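Local coordinates for protein glutamate racemase (Francisella tularensis subsp. tularensis, PDB 3OUT) that belongs to the Asp/Glu/hydantoin racemase family, has an alpha/beta fold with two sheets of parallel strands, and holds D-glutamic acid in a pocket, at residues D34-G39 with K63-Q68; R235-D240 with H259-S264; V70-I75 with A94-D99. One frame throughout, in Å; residues are numbered along the deposited sequence.

Overall arrangement
All three contacts belong to one six-stranded parallel sheet, ordered 97-99, 72-75, 10-14, 35-39, 234-238, 259-262. Contact 3 pairs the strands at one end and contact 2 those at the other, their centres about 20 Å apart. Contact 1, about 10 Å from either centre, lies between them, where helix 51-67 packs on strand 35-39. Along the chain contact 1 closes before contact 3 opens; contact 2 follows. Tyr37 exchanges probable backbone hydrogen bonds with Arg235 and Tyr237, coupling contacts 1 and 2, whereas Ile66 packs on Ile73 and Ile95, coupling contacts 1 and 3. Contacts 1 and 2 touch the second subunit, so the end of helix 51-67 and strands 234-238 and 259-262 take part in assembly.

Contact 1: residues D34-G39 with K63-Q68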
ATOM      1  N   ASP B  34      19.314  16.010  15.121  1.00  9.30           N
ATOM      2  CA  ASP B  34      17.961  15.925  14.570  1.00 10.12           C
ATOM      3  C   ASP B  34      17.637  14.450  14.312  1.00  8.43           C
ATOM      4  O   ASP B  34      18.509  13.652  13.934  1.00  8.11           O
ATOM      5  CB  ASP B  34      17.904  16.669  13.253  1.00 10.00           C
ATOM      6  CG  ASP B  34      18.100  18.177  13.400  1.00 14.27           C
ATOM      7  OD1 ASP B  34      17.836  18.771  14.481  1.00 14.48           O
ATOM      8  OD2 ASP B  34      18.502  18.773  12.383  1.00 21.10           O
ATOM      9  N   ILE B  35      16.381  14.065  14.535  1.00  8.30           N
ATOM     10  CA  ILE B  35      15.936  12.679  14.348  1.00  8.56           C
ATOM     11  C   ILE B  35      14.629  12.685  13.560  1.00  8.20           C
ATOM     12  O   ILE B  35      13.697  13.449  13.865  1.00  9.96           O
ATOM     13  CB  ILE B  35      15.702  11.938  15.715  1.00  8.11           C
ATOM     14  CG1 ILE B  35      16.942  12.048  16.637  1.00 10.91           C
ATOM     15  CG2 ILE B  35      15.285  10.469  15.460  1.00  9.18           C
ATOM     16  CD1 ILE B  35      16.770  11.374  17.990  1.00 11.49           C
ATOM     17  N   ILE B  36      14.553  11.786  12.578  1.00  8.48           N
ATOM     18  CA  ILE B  36      13.327  11.480  11.873  1.00  8.30           C
ATOM     19  C   ILE B  36      12.970  10.043  12.266  1.00  7.18           C
ATOM     20  O   ILE B  36      13.733   9.129  11.986  1.00  8.33           O
ATOM     21  CB  ILE B  36      13.498  11.528  10.342  1.00  8.26           C
ATOM     22  CG1 ILE B  36      13.784  12.949   9.869  1.00 10.30           C
ATOM     23  CG2 ILE B  36      12.252  10.927   9.657  1.00 11.54           C
ATOM     24  CD1 ILE B  36      14.078  13.061   8.322  1.00 14.04           C
ATOM     25  N   TYR B  37      11.849   9.874  12.951  1.00  7.52           N
ATOM     26  CA  TYR B  37      11.290   8.574  13.238  1.00  6.73           C
ATOM     27  C   TYR B  37      10.261   8.227  12.127  1.00  6.72           C
ATOM     28  O   TYR B  37       9.409   9.075  11.780  1.00  7.59           O
ATOM     29  CB  TYR B  37      10.574   8.591  14.583  1.00  7.51           C
ATOM     30  CG  TYR B  37       9.737   7.345  14.831  1.00  5.69           C
ATOM     31  CD1 TYR B  37      10.301   6.199  15.377  1.00  6.88           C
ATOM     32  CD2 TYR B  37       8.372   7.322  14.544  1.00  6.58           C
ATOM     33  CE1 TYR B  37       9.564   5.039  15.563  1.00  7.62           C
ATOM     34  CE2 TYR B  37       7.625   6.156  14.728  1.00  6.18           C
ATOM     35  CZ  TYR B  37       8.196   5.038  15.246  1.00  6.94           C
ATOM     36  OH  TYR B  37       7.451   3.871  15.436  1.00  8.58           O
ATOM     37  N   PHE B  38      10.342   7.007  11.612  1.00  5.54           N
ATOM     38  CA  PHE B  38       9.325   6.495  10.683  1.00  5.50           C
ATOM     39  C   PHE B  38       8.633   5.303  11.258  1.00  6.58           C
ATOM     40  O   PHE B  38       9.287   4.303  11.590  1.00  7.71           O
ATOM     41  CB  PHE B  38       9.899   6.114   9.318  1.00  6.87           C
ATOM     42  CG  PHE B  38       8.837   5.987   8.239  1.00  5.73           C
ATOM     43  CD1 PHE B  38       8.612   7.035   7.372  1.00  7.88           C
ATOM     44  CD2 PHE B  38       8.018   4.876   8.178  1.00  6.00           C
ATOM     45  CE1 PHE B  38       7.584   6.973   6.440  1.00  8.83           C
ATOM     46  CE2 PHE B  38       7.004   4.795   7.236  1.00  7.69           C
ATOM     47  CZ  PHE B  38       6.798   5.868   6.368  1.00  8.72           C
ATOM     48  N   GLY B  39       7.317   5.357  11.332  1.00  5.99           N
ATOM     49  CA  GLY B  39       6.553   4.179  11.720  1.00  6.68           C
ATOM     50  C   GLY B  39       5.453   3.921  10.711  1.00  6.56           C
ATOM     51  O   GLY B  39       4.633   4.815  10.425  1.00  6.19           O
ATOM     52  N   LYS B  63      13.340   3.877   1.050  1.00  8.05           N
ATOM     53  CA  LYS B  63      13.373   4.901   0.020  1.00  7.77           C
ATOM     54  C   LYS B  63      12.882   6.236   0.578  1.00  8.62           C
ATOM     55  O   LYS B  63      13.429   7.292   0.247  1.00  7.79           O
ATOM     56  CB  LYS B  63      12.585   4.464  -1.220  1.00  8.58           C
ATOM     57  CG  LYS B  63      13.243   3.268  -1.876  1.00  9.86           C
ATOM     58  CD  LYS B  63      12.366   2.621  -2.954  1.00 13.09           C
ATOM     59  CE  LYS B  63      12.976   1.311  -3.433  1.00 15.82           C
ATOM     60  NZ  LYS B  63      12.129   0.646  -4.541  1.00 16.12           N
ATOM     61  N   PHE B  64      11.823   6.221   1.390  1.00  7.90           N
ATOM     62  CA  PHE B  64      11.336   7.445   1.987  1.00  8.46           C
ATOM     63  C   PHE B  64      12.437   8.097   2.812  1.00  8.99           C
ATOM     64  O   PHE B  64      12.658   9.301   2.720  1.00  8.33           O
ATOM     65  CB  PHE B  64      10.097   7.160   2.868  1.00  9.20           C
ATOM     66  CG  PHE B  64       9.535   8.378   3.526  1.00  9.05           C
ATOM     67  CD1 PHE B  64      10.096   8.890   4.673  1.00  8.63           C
ATOM     68  CD2 PHE B  64       8.452   9.036   2.966  1.00 10.49           C
ATOM     69  CE1 PHE B  64       9.583  10.011   5.266  1.00 11.14           C
ATOM     70  CE2 PHE B  64       7.937  10.178   3.560  1.00 11.67           C
ATOM     71  CZ  PHE B  64       8.504  10.651   4.728  1.00 10.00           C
ATOM     72  N   LEU B  65      13.145   7.327   3.627  1.00  7.88           N
ATOM     73  CA  LEU B  65      14.155   7.944   4.498  1.00  7.86           C
ATOM     74  C   LEU B  65      15.332   8.497   3.712  1.00  7.76           C
ATOM     75  O   LEU B  65      15.861   9.553   4.057  1.00  7.85           O
ATOM     76  CB  LEU B  65      14.644   6.935   5.540  1.00  8.23           C
ATOM     77  CG  LEU B  65      13.667   6.648   6.671  1.00  7.35           C
ATOM     78  CD1 LEU B  65      14.122   5.494   7.545  1.00 11.25           C
ATOM     79  CD2 LEU B  65      13.366   7.908   7.536  1.00 10.50           C
ATOM     80  N   ILE B  66      15.750   7.771   2.676  1.00  8.31           N
ATOM     81  CA  ILE B  66      16.876   8.201   1.834  1.00 10.10           C
ATOM     82  C   ILE B  66      16.532   9.492   1.090  1.00 10.50           C
ATOM     83  O   ILE B  66      17.376  10.374   0.953  1.00 10.23           O
ATOM     84  CB  ILE B  66      17.373   7.074   0.918  1.00 11.69           C
ATOM     85  CG1 ILE B  66      17.993   5.949   1.757  1.00 12.21           C
ATOM     86  CG2 ILE B  66      18.347   7.623  -0.175  1.00 12.69           C
ATOM     87  CD1 ILE B  66      19.257   6.258   2.639  1.00 14.25           C
ATOM     88  N   ASP B  67      15.277   9.666   0.703  1.00 10.45           N
ATOM     89  CA  ASP B  67      14.807  10.916   0.103  1.00 10.13           C
ATOM     90  C   ASP B  67      14.846  12.094   1.059  1.00  9.92           C
ATOM     91  O   ASP B  67      14.890  13.265   0.608  1.00 11.24           O
ATOM     92  CB  ASP B  67      13.364  10.773  -0.400  1.00 12.11           C
ATOM     93  CG  ASP B  67      13.270  10.292  -1.813  1.00 15.07           C
ATOM     94  OD1 ASP B  67      14.279   9.864  -2.390  1.00 18.98           O
ATOM     95  OD2 ASP B  67      12.109  10.334  -2.301  1.00 21.28           O
ATOM     96  N   GLN B  68      14.856  11.823   2.369  1.00  9.12           N
ATOM     97  CA  GLN B  68      15.011  12.896   3.381  1.00  9.40           C
ATOM     98  C   GLN B  68      16.466  13.211   3.692  1.00  9.64           C
ATOM     99  O   GLN B  68      16.763  14.103   4.533  1.00 11.56           O
ATOM    100  CB  GLN B  68      14.330  12.544   4.708  1.00  9.80           C
ATOM    101  CG  GLN B  68      12.946  11.983   4.633  1.00 11.64           C
ATOM    102  CD  GLN B  68      11.990  12.756   3.796  1.00 18.87           C
ATOM    103  OE1 GLN B  68      11.692  13.919   4.115  1.00 17.21           O
ATOM    104  NE2 GLN B  68      11.446  12.099   2.721  1.00 19.78           N
TER
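The Phe64 ring is occupied on both faces. Over one of them, offset toward the rim, stands Phe38 CE1, 3.6 Å above the Phe64 ring plane; over the centre of the opposite face lies Gln68 NE2, 3.7 Å above that plane. The two phenyl planes are inclined at 59° with centroids 5.0 Å apart, so the rings meet obliquely, and the closest atoms, Phe38 CD1 and Phe64 CD1, are 3.6 Å apart. The Gln68 side chain folds back at chi2 (-50°), which brings its amide beneath the Phe64 ring. There NE2 donates a nearly straight bond of 3.0 Å to Phe64 O, and that oxygen lies in the amide plane. Gln68 OE1 is taken by Arg51 NH2 of the second subunit, so the amide is gripped at both ends and its rotation is fixed.

The rest of the interface is aliphatic. Ile36 divides its branches between two partners: CG2 slides past Leu65, approaching CD2 at 3.9 Å, while Ile36 CD1 reaches Gln68 CB at 3.7 Å and lies crosswise to that side chain. Leu65 CD2 also borders Phe38 CB. No hydrogen bond joins the two segments; five buried side chains make the contact.

Strand 35-39 and the end of helix 51-67 run nearly antiparallel, at 161° with axes 10.3 Å apart, as expected where a helix covers a parallel alpha/beta sheet. The helix connects strand 35-39 to strand 72-75, which lies on the far side of strand 10-14; Phe13 of that intervening strand meets Leu65. Toward the other neighbour, strand 234-238, Ile36 packs on Arg235 and Tyr237. Tyr37 points away from the helix, to the opposite face of the sheet, where helix 20-29 meets it.

Contact 2: residues R235-D240 with H259-S264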
ATOM      1  N   ARG B 235      11.078  14.673  14.304  1.00 10.89           N
ATOM      2  CA  ARG B 235       9.896  14.565  13.411  1.00  9.87           C
ATOM      3  C   ARG B 235       9.434  13.125  13.464  1.00  8.99           C
ATOM      4  O   ARG B 235      10.252  12.231  13.370  1.00  8.43           O
ATOM      5  CB  ARG B 235      10.225  14.937  11.967  1.00 10.26           C
ATOM      6  CG  ARG B 235      10.418  16.414  11.724  1.00 11.74           C
ATOM      7  CD  ARG B 235      10.656  16.745  10.264  1.00 13.99           C
ATOM      8  NE  ARG B 235      12.071  16.581   9.870  1.00 18.74           N
ATOM      9  CZ  ARG B 235      12.551  16.416   8.624  1.00 21.68           C
ATOM     10  NH1 ARG B 235      11.749  16.357   7.569  1.00 21.39           N
ATOM     11  NH2 ARG B 235      13.883  16.334   8.431  1.00 22.76           N
ATOM     12  N   PHE B 236       8.137  12.924  13.640  1.00  7.21           N
ATOM     13  CA  PHE B 236       7.558  11.589  13.742  1.00  6.96           C
ATOM     14  C   PHE B 236       6.666  11.461  12.532  1.00  8.01           C
ATOM     15  O   PHE B 236       5.595  12.087  12.473  1.00  9.03           O
ATOM     16  CB  PHE B 236       6.799  11.383  15.048  1.00  5.81           C
ATOM     17  CG  PHE B 236       7.703  11.559  16.279  1.00  6.12           C
ATOM     18  CD1 PHE B 236       7.931  12.812  16.803  1.00  9.63           C
ATOM     19  CD2 PHE B 236       8.356  10.467  16.841  1.00  7.72           C
ATOM     20  CE1 PHE B 236       8.802  12.974  17.871  1.00  7.94           C
ATOM     21  CE2 PHE B 236       9.195  10.641  17.926  1.00  9.04           C
ATOM     22  CZ  PHE B 236       9.407  11.855  18.431  1.00  8.28           C
ATOM     23  N   TYR B 237       7.136  10.702  11.552  1.00  7.36           N
ATOM     24  CA  TYR B 237       6.382  10.472  10.322  1.00  6.85           C
ATOM     25  C   TYR B 237       5.751   9.102  10.367  1.00  7.60           C
ATOM     26  O   TYR B 237       6.436   8.105  10.601  1.00  8.00           O
ATOM     27  CB  TYR B 237       7.318  10.548   9.136  1.00  6.74           C
ATOM     28  CG  TYR B 237       7.737  11.942   8.720  1.00  7.03           C
ATOM     29  CD1 TYR B 237       6.804  12.981   8.593  1.00 12.28           C
ATOM     30  CD2 TYR B 237       9.047  12.187   8.361  1.00  8.12           C
ATOM     31  CE1 TYR B 237       7.209  14.259   8.129  1.00 10.93           C
ATOM     32  CE2 TYR B 237       9.469  13.415   7.907  1.00 11.70           C
ATOM     33  CZ  TYR B 237       8.552  14.465   7.797  1.00 12.39           C
ATOM     34  OH  TYR B 237       8.967  15.701   7.289  1.00 13.99           O
ATOM     35  N   VAL B 238       4.420   9.043  10.203  1.00  6.10           N
ATOM     36  CA  VAL B 238       3.710   7.801  10.326  1.00  5.84           C
ATOM     37  C   VAL B 238       2.677   7.656   9.207  1.00  6.89           C
ATOM     38  O   VAL B 238       2.129   8.663   8.715  1.00  6.50           O
ATOM     39  CB  VAL B 238       3.040   7.672  11.740  1.00  7.06           C
ATOM     40  CG1 VAL B 238       4.124   7.623  12.820  1.00  6.56           C
ATOM     41  CG2 VAL B 238       2.089   8.856  12.025  1.00  6.55           C
ATOM     42  N   THR B 239       2.386   6.403   8.836  1.00  6.09           N
ATOM     43  CA  THR B 239       1.410   6.149   7.773  1.00  7.37           C
ATOM     44  C   THR B 239      -0.032   5.987   8.277  1.00  6.95           C
ATOM     45  O   THR B 239      -0.938   5.862   7.478  1.00  7.36           O
ATOM     46  CB  THR B 239       1.800   4.901   6.953  1.00  6.71           C
ATOM     47  OG1 THR B 239       1.956   3.805   7.841  1.00  6.66           O
ATOM     48  CG2 THR B 239       3.125   5.151   6.202  1.00  6.65           C
ATOM     49  N   ASP B 240      -0.223   6.016   9.590  1.00  6.58           N
ATOM     50  CA  ASP B 240      -1.593   6.126  10.155  1.00  6.90           C
ATOM     51  C   ASP B 240      -1.518   6.740  11.530  1.00  7.35           C
ATOM     52  O   ASP B 240      -0.477   6.653  12.208  1.00  7.41           O
ATOM     53  CB  ASP B 240      -2.229   4.752  10.267  1.00  6.79           C
ATOM     54  CG  ASP B 240      -3.729   4.830  10.478  1.00  8.63           C
ATOM     55  OD1 ASP B 240      -4.299   5.869  10.040  1.00  9.34           O
ATOM     56  OD2 ASP B 240      -4.309   3.906  11.109  1.00  8.76           O
ATOM     57  N   HIS B 259       6.081  16.926  17.118  1.00 13.47           N
ATOM     58  CA  HIS B 259       5.871  17.179  15.676  1.00 11.49           C
ATOM     59  C   HIS B 259       5.561  15.862  14.954  1.00  9.60           C
ATOM     60  O   HIS B 259       6.454  15.060  14.689  1.00  9.25           O
ATOM     61  CB  HIS B 259       7.049  17.909  15.061  1.00 11.93           C
ATOM     62  CG  HIS B 259       7.362  19.191  15.766  1.00 14.23           C
ATOM     63  ND1 HIS B 259       8.272  19.271  16.795  1.00 22.43           N
ATOM     64  CD2 HIS B 259       6.826  20.425  15.636  1.00 19.69           C
ATOM     65  CE1 HIS B 259       8.317  20.523  17.236  1.00 22.29           C
ATOM     66  NE2 HIS B 259       7.454  21.240  16.544  1.00 21.42           N
ATOM     67  N   LEU B 260       4.279  15.663  14.681  1.00  8.76           N
ATOM     68  CA  LEU B 260       3.718  14.405  14.160  1.00  8.41           C
ATOM     69  C   LEU B 260       3.034  14.685  12.829  1.00  8.57           C
ATOM     70  O   LEU B 260       2.263  15.641  12.728  1.00  8.46           O
ATOM     71  CB  LEU B 260       2.694  13.880  15.161  1.00  8.71           C
ATOM     72  CG  LEU B 260       1.963  12.597  14.918  1.00 10.17           C
ATOM     73  CD1 LEU B 260       2.965  11.448  14.780  1.00 11.62           C
ATOM     74  CD2 LEU B 260       0.962  12.346  16.035  1.00 10.11           C
ATOM     75  N   GLU B 261       3.328  13.888  11.799  1.00  8.40           N
ATOM     76  CA  GLU B 261       2.719  14.138  10.489  1.00  7.53           C
ATOM     77  C   GLU B 261       2.342  12.804   9.802  1.00  7.68           C
ATOM     78  O   GLU B 261       3.105  11.843   9.831  1.00  7.07           O
ATOM     79  CB  GLU B 261       3.610  14.983   9.575  1.00  8.84           C
ATOM     80  CG  GLU B 261       3.019  15.099   8.153  1.00  9.82           C
ATOM     81  CD  GLU B 261       3.663  16.150   7.313  1.00 15.03           C
ATOM     82  OE1 GLU B 261       3.877  17.256   7.858  1.00 21.43           O
ATOM     83  OE2 GLU B 261       3.835  15.935   6.079  1.00 10.49           O
ATOM     84  N   ILE B 262       1.120  12.756   9.252  1.00  6.59           N
ATOM     85  CA  ILE B 262       0.658  11.651   8.439  1.00  7.18           C
ATOM     86  C   ILE B 262       1.258  11.731   7.032  1.00  7.80           C
ATOM     87  O   ILE B 262       1.138  12.749   6.343  1.00  7.38           O
ATOM     88  CB  ILE B 262      -0.915  11.564   8.466  1.00  6.72           C
ATOM     89  CG1 ILE B 262      -1.433  10.346   7.709  1.00  9.94           C
ATOM     90  CG2 ILE B 262      -1.588  12.816   7.913  1.00  7.06           C
ATOM     91  CD1 ILE B 262      -1.386   9.117   8.483  1.00 14.80           C
ATOM     92  N   VAL B 263       1.919  10.656   6.636  1.00  7.72           N
ATOM     93  CA  VAL B 263       2.535  10.525   5.329  1.00  7.61           C
ATOM     94  C   VAL B 263       2.048   9.254   4.641  1.00  8.54           C
ATOM     95  O   VAL B 263       1.357   8.403   5.227  1.00  8.80           O
ATOM     96  CB  VAL B 263       4.090  10.511   5.455  1.00  8.11           C
ATOM     97  CG1 VAL B 263       4.603  11.802   6.195  1.00  8.83           C
ATOM     98  CG2 VAL B 263       4.557   9.241   6.115  1.00  9.14           C
ATOM     99  N   SER B 264       2.375   9.167   3.352  1.00  9.54           N
ATOM    100  CA  SER B 264       2.037   8.038   2.520  1.00 10.27           C
ATOM    101  C   SER B 264       3.249   7.459   1.840  1.00 10.26           C
ATOM    102  O   SER B 264       4.170   8.195   1.406  1.00  9.68           O
ATOM    103  CB  SER B 264       1.047   8.498   1.449  1.00 11.53           C
ATOM    104  OG  SER B 264       0.646   7.403   0.649  1.00 11.05           O
TER
HETATM  105  O   HOH W   1       6.795  16.594   5.818  1.00 19.33           O
HETATM  106  O   HOH W   2      -1.245   7.582   4.788  1.00 22.36           O
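Four backbone hydrogen bonds join the two segments, with Phe236 and Val238 each using both N and O. Phe236 N reaches His259 O at 2.9 Å, and Phe236 O receives Glu261 N at 3.0 Å. Val238 N then bonds Glu261 O at 3.1 Å, and Val238 O takes Val263 N at 2.9 Å. A water donates to Glu261 OE2 at 3.0 Å and is hydrogen-bonded to Tyr237 OH; that hydroxyl accepts a bond from Arg235 NH1 and is hydrogen-bonded to Arg51 NH2 of the second subunit. Glu261 OE1 accepts Leu243 N of the third subunit and OE2 Arg51 N of the second, so this buried carboxylate is satisfied largely across subunit boundaries. Farther along, another water donates to both Thr239 O and Val263 O.

This bond pattern, with strand directions 21° apart, is that of adjacent parallel strands; helix 245-253 connects them in a beta-alpha-beta unit at one end of the sheet. Tyr237 and Glu261 lie side by side on one face, pointing the same way, the ring and carboxylate planes 73° apart, with Glu261 CB at the ring edge. Val263 crosses Tyr237 at about a right angle, its CG1 3.5 Å from Tyr237 CD1. On the other face Leu260 CD1 touches both Phe236 CB (3.8 Å) and Val238 CG2, while helix 245-253 contributes Phe245 against Val238 and Leu260. Ile262 places CG1 across from its own N (chi1 -175°) and then bends at chi2, which sets CD1 3.4 Å from both Thr239 C and Asp240 CA.

Contact 3: residues V70-I75 with A94-D99; sequences VKAIII and AIPVID
Ile75 and Val97 meet through two torsions: Ile75 carries CG1 beside its own backbone N (chi1 -53°) with CD1 fully extended, and Val97 sets CG1 anti to its N (chi1 179°). The side chains therefore pass at a slant, Val97 CG1 lying 3.8 Å from Ile75 CD1 and just as near Ile75 CG1.

At the other end of the contact Ile95 is laid over the start of segment 70-75. Its CG2 branch rests 3.7 Å from Ala72 CA, and the other branch carries Ile95 CD1 to 3.5 Å from Val70 O. Pro96 comes alongside with its ring, CD being 3.4 Å from Lys71 O and CG facing Ala72 CB.

Between these ends the backbones are joined as parallel strands. Ile73 N bonds Pro96 O at 2.9 Å, Ile73 O receives Ile98 N at 2.9 Å, and Ile75 N closes on Ile98 O at 2.8 Å. Ile73 thus uses both its N and its O across the pair. Ile73, Ile74 and Ile75 pair with Val97, Ile98 and Asp99; Ile74 and Ile98 lie on one face of the sheet, the other four on the opposite one.

The strands form a beta-alpha-beta unit with helix 78-92, which covers Ile75, Val97 and Asp99. Asp99 is the N-cap of helix 100-106, and its OD1 bonds Thr102 OG1. Just past Ile75, whose side chain is about 8 Å from bound D-glutamic acid, Cys77, Asn78 and Thr79 line the ligand pocket. Helix 51-67 also covers the face that carries Ile73; against Ala72, Ile74 and Pro96 lies helix 208-221. Strand 10-14 flanks strand 72-75 on the side away from 97-99, an outermost strand of the sheet.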
ATOM      1  N   VAL B  70      18.865  11.478   5.255  1.00  9.05           N
ATOM      2  CA  VAL B  70      19.418  11.121   6.566  1.00  9.67           C
ATOM      3  C   VAL B  70      20.917  10.826   6.434  1.00  9.91           C
ATOM      4  O   VAL B  70      21.347  10.330   5.389  1.00 10.69           O
ATOM      5  CB  VAL B  70      18.686   9.938   7.227  1.00  9.93           C
ATOM      6  CG1 VAL B  70      17.197  10.302   7.521  1.00 11.03           C
ATOM      7  CG2 VAL B  70      18.762   8.652   6.360  1.00  9.06           C
ATOM      8  N   LYS B  71      21.694  11.044   7.490  1.00  9.15           N
ATOM      9  CA  LYS B  71      23.146  10.685   7.465  1.00 10.10           C
ATOM     10  C   LYS B  71      23.451   9.258   7.922  1.00  9.83           C
ATOM     11  O   LYS B  71      24.544   8.735   7.678  1.00 10.28           O
ATOM     12  CB  LYS B  71      24.001  11.650   8.296  1.00 11.02           C
ATOM     13  CG  LYS B  71      23.638  11.715   9.741  1.00 11.49           C
ATOM     14  CD  LYS B  71      24.478  12.819  10.440  1.00 11.79           C
ATOM     15  CE  LYS B  71      24.079  12.984  11.843  1.00 12.40           C
ATOM     16  NZ  LYS B  71      24.937  14.114  12.477  1.00 11.21           N
ATOM     17  N   ALA B  72      22.470   8.635   8.575  1.00  8.02           N
ATOM     18  CA  ALA B  72      22.590   7.283   9.107  1.00  8.20           C
ATOM     19  C   ALA B  72      21.179   6.771   9.392  1.00  7.94           C
ATOM     20  O   ALA B  72      20.271   7.545   9.659  1.00  9.29           O
ATOM     21  CB  ALA B  72      23.428   7.239  10.424  1.00  8.30           C
ATOM     22  N   ILE B  73      21.041   5.469   9.334  1.00  9.13           N
ATOM     23  CA  ILE B  73      19.803   4.768   9.675  1.00  9.16           C
ATOM     24  C   ILE B  73      20.068   3.802  10.811  1.00  8.63           C
ATOM     25  O   ILE B  73      21.031   3.092  10.774  1.00  9.33           O
ATOM     26  CB  ILE B  73      19.256   4.032   8.458  1.00  9.77           C
ATOM     27  CG1 ILE B  73      18.738   5.047   7.439  1.00 11.32           C
ATOM     28  CG2 ILE B  73      18.095   3.058   8.854  1.00 11.34           C
ATOM     29  CD1 ILE B  73      18.521   4.492   6.047  1.00 13.92           C
ATOM     30  N   ILE B  74      19.171   3.769  11.797  1.00  8.86           N
ATOM     31  CA  ILE B  74      19.121   2.686  12.738  1.00  9.15           C
ATOM     32  C   ILE B  74      17.799   1.950  12.563  1.00  9.32           C
ATOM     33  O   ILE B  74      16.721   2.560  12.662  1.00  9.38           O
ATOM     34  CB  ILE B  74      19.323   3.171  14.193  1.00  9.34           C
ATOM     35  CG1 ILE B  74      19.051   2.064  15.225  1.00 12.54           C
ATOM     36  CG2 ILE B  74      18.481   4.395  14.508  1.00 11.98           C
ATOM     37  CD1 ILE B  74      19.843   2.372  16.555  1.00 16.22           C
ATOM     38  N   ILE B  75      17.883   0.657  12.311  1.00  7.86           N
ATOM     39  CA  ILE B  75      16.654  -0.189  12.247  1.00  7.98           C
ATOM     40  C   ILE B  75      16.318  -0.629  13.667  1.00  8.88           C
ATOM     41  O   ILE B  75      17.025  -1.439  14.283  1.00  9.76           O
ATOM     42  CB  ILE B  75      16.845  -1.390  11.348  1.00  7.94           C
ATOM     43  CG1 ILE B  75      17.356  -0.957   9.963  1.00  7.08           C
ATOM     44  CG2 ILE B  75      15.526  -2.204  11.300  1.00  8.95           C
ATOM     45  CD1 ILE B  75      17.528  -2.152   8.959  1.00  9.06           C
ATOM     46  N   ALA B  94      25.687   4.305   0.390  1.00 15.15           N
ATOM     47  CA  ALA B  94      26.804   4.752   1.251  1.00 15.49           C
ATOM     48  C   ALA B  94      26.373   5.235   2.638  1.00 14.99           C
ATOM     49  O   ALA B  94      27.210   5.528   3.507  1.00 16.19           O
ATOM     50  CB  ALA B  94      27.645   5.849   0.547  1.00 16.25           C
ATOM     51  N   ILE B  95      25.066   5.307   2.874  1.00 12.29           N
ATOM     52  CA  ILE B  95      24.543   5.675   4.203  1.00 12.00           C
ATOM     53  C   ILE B  95      24.620   4.475   5.137  1.00 11.36           C
ATOM     54  O   ILE B  95      24.114   3.420   4.811  1.00 11.41           O
ATOM     55  CB  ILE B  95      23.070   6.186   4.076  1.00 12.00           C
ATOM     56  CG1 ILE B  95      23.032   7.459   3.206  1.00 13.31           C
ATOM     57  CG2 ILE B  95      22.421   6.426   5.488  1.00 13.28           C
ATOM     58  CD1 ILE B  95      23.869   8.604   3.721  1.00 15.58           C
ATOM     59  N   PRO B  96      25.255   4.617   6.297  1.00 11.46           N
ATOM     60  CA  PRO B  96      25.383   3.473   7.173  1.00 12.26           C
ATOM     61  C   PRO B  96      24.076   3.086   7.849  1.00 11.93           C
ATOM     62  O   PRO B  96      23.295   3.953   8.209  1.00 11.26           O
ATOM     63  CB  PRO B  96      26.383   3.932   8.227  1.00 12.46           C
ATOM     64  CG  PRO B  96      26.302   5.370   8.257  1.00 13.02           C
ATOM     65  CD  PRO B  96      25.967   5.788   6.822  1.00 11.33           C
ATOM     66  N   VAL B  97      23.911   1.780   8.042  1.00 13.02           N
ATOM     67  CA  VAL B  97      22.748   1.193   8.680  1.00 11.93           C
ATOM     68  C   VAL B  97      23.199   0.363   9.871  1.00 12.63           C
ATOM     69  O   VAL B  97      23.997  -0.590   9.720  1.00 13.13           O
ATOM     70  CB  VAL B  97      21.971   0.292   7.684  1.00 11.61           C
ATOM     71  CG1 VAL B  97      20.777  -0.341   8.363  1.00 13.23           C
ATOM     72  CG2 VAL B  97      21.564   1.086   6.446  1.00 11.69           C
ATOM     73  N   ILE B  98      22.686   0.715  11.045  1.00 10.01           N
ATOM     74  CA  ILE B  98      22.903  -0.005  12.280  1.00 11.06           C
ATOM     75  C   ILE B  98      21.609  -0.756  12.557  1.00 10.67           C
ATOM     76  O   ILE B  98      20.545  -0.233  12.284  1.00 10.42           O
ATOM     77  CB  ILE B  98      23.150   0.990  13.443  1.00 11.48           C
ATOM     78  CG1 ILE B  98      24.440   1.822  13.254  1.00 15.75           C
ATOM     79  CG2 ILE B  98      23.124   0.291  14.787  1.00 12.64           C
ATOM     80  CD1 ILE B  98      25.660   1.003  13.208  1.00 19.04           C
ATOM     81  N   ASP B  99      21.669  -1.956  13.103  1.00  9.32           N
ATOM     82  CA  ASP B  99      20.420  -2.736  13.369  1.00  9.22           C
ATOM     83  C   ASP B  99      20.432  -3.360  14.751  1.00  9.08           C
ATOM     84  O   ASP B  99      21.497  -3.657  15.306  1.00  8.91           O
ATOM     85  CB  ASP B  99      20.164  -3.801  12.315  1.00  9.95           C
ATOM     86  CG  ASP B  99      21.086  -4.960  12.434  1.00 11.04           C
ATOM     87  OD1 ASP B  99      22.253  -4.855  11.972  1.00 11.25           O
ATOM     88  OD2 ASP B  99      20.679  -5.957  13.053  1.00 10.60           O
TER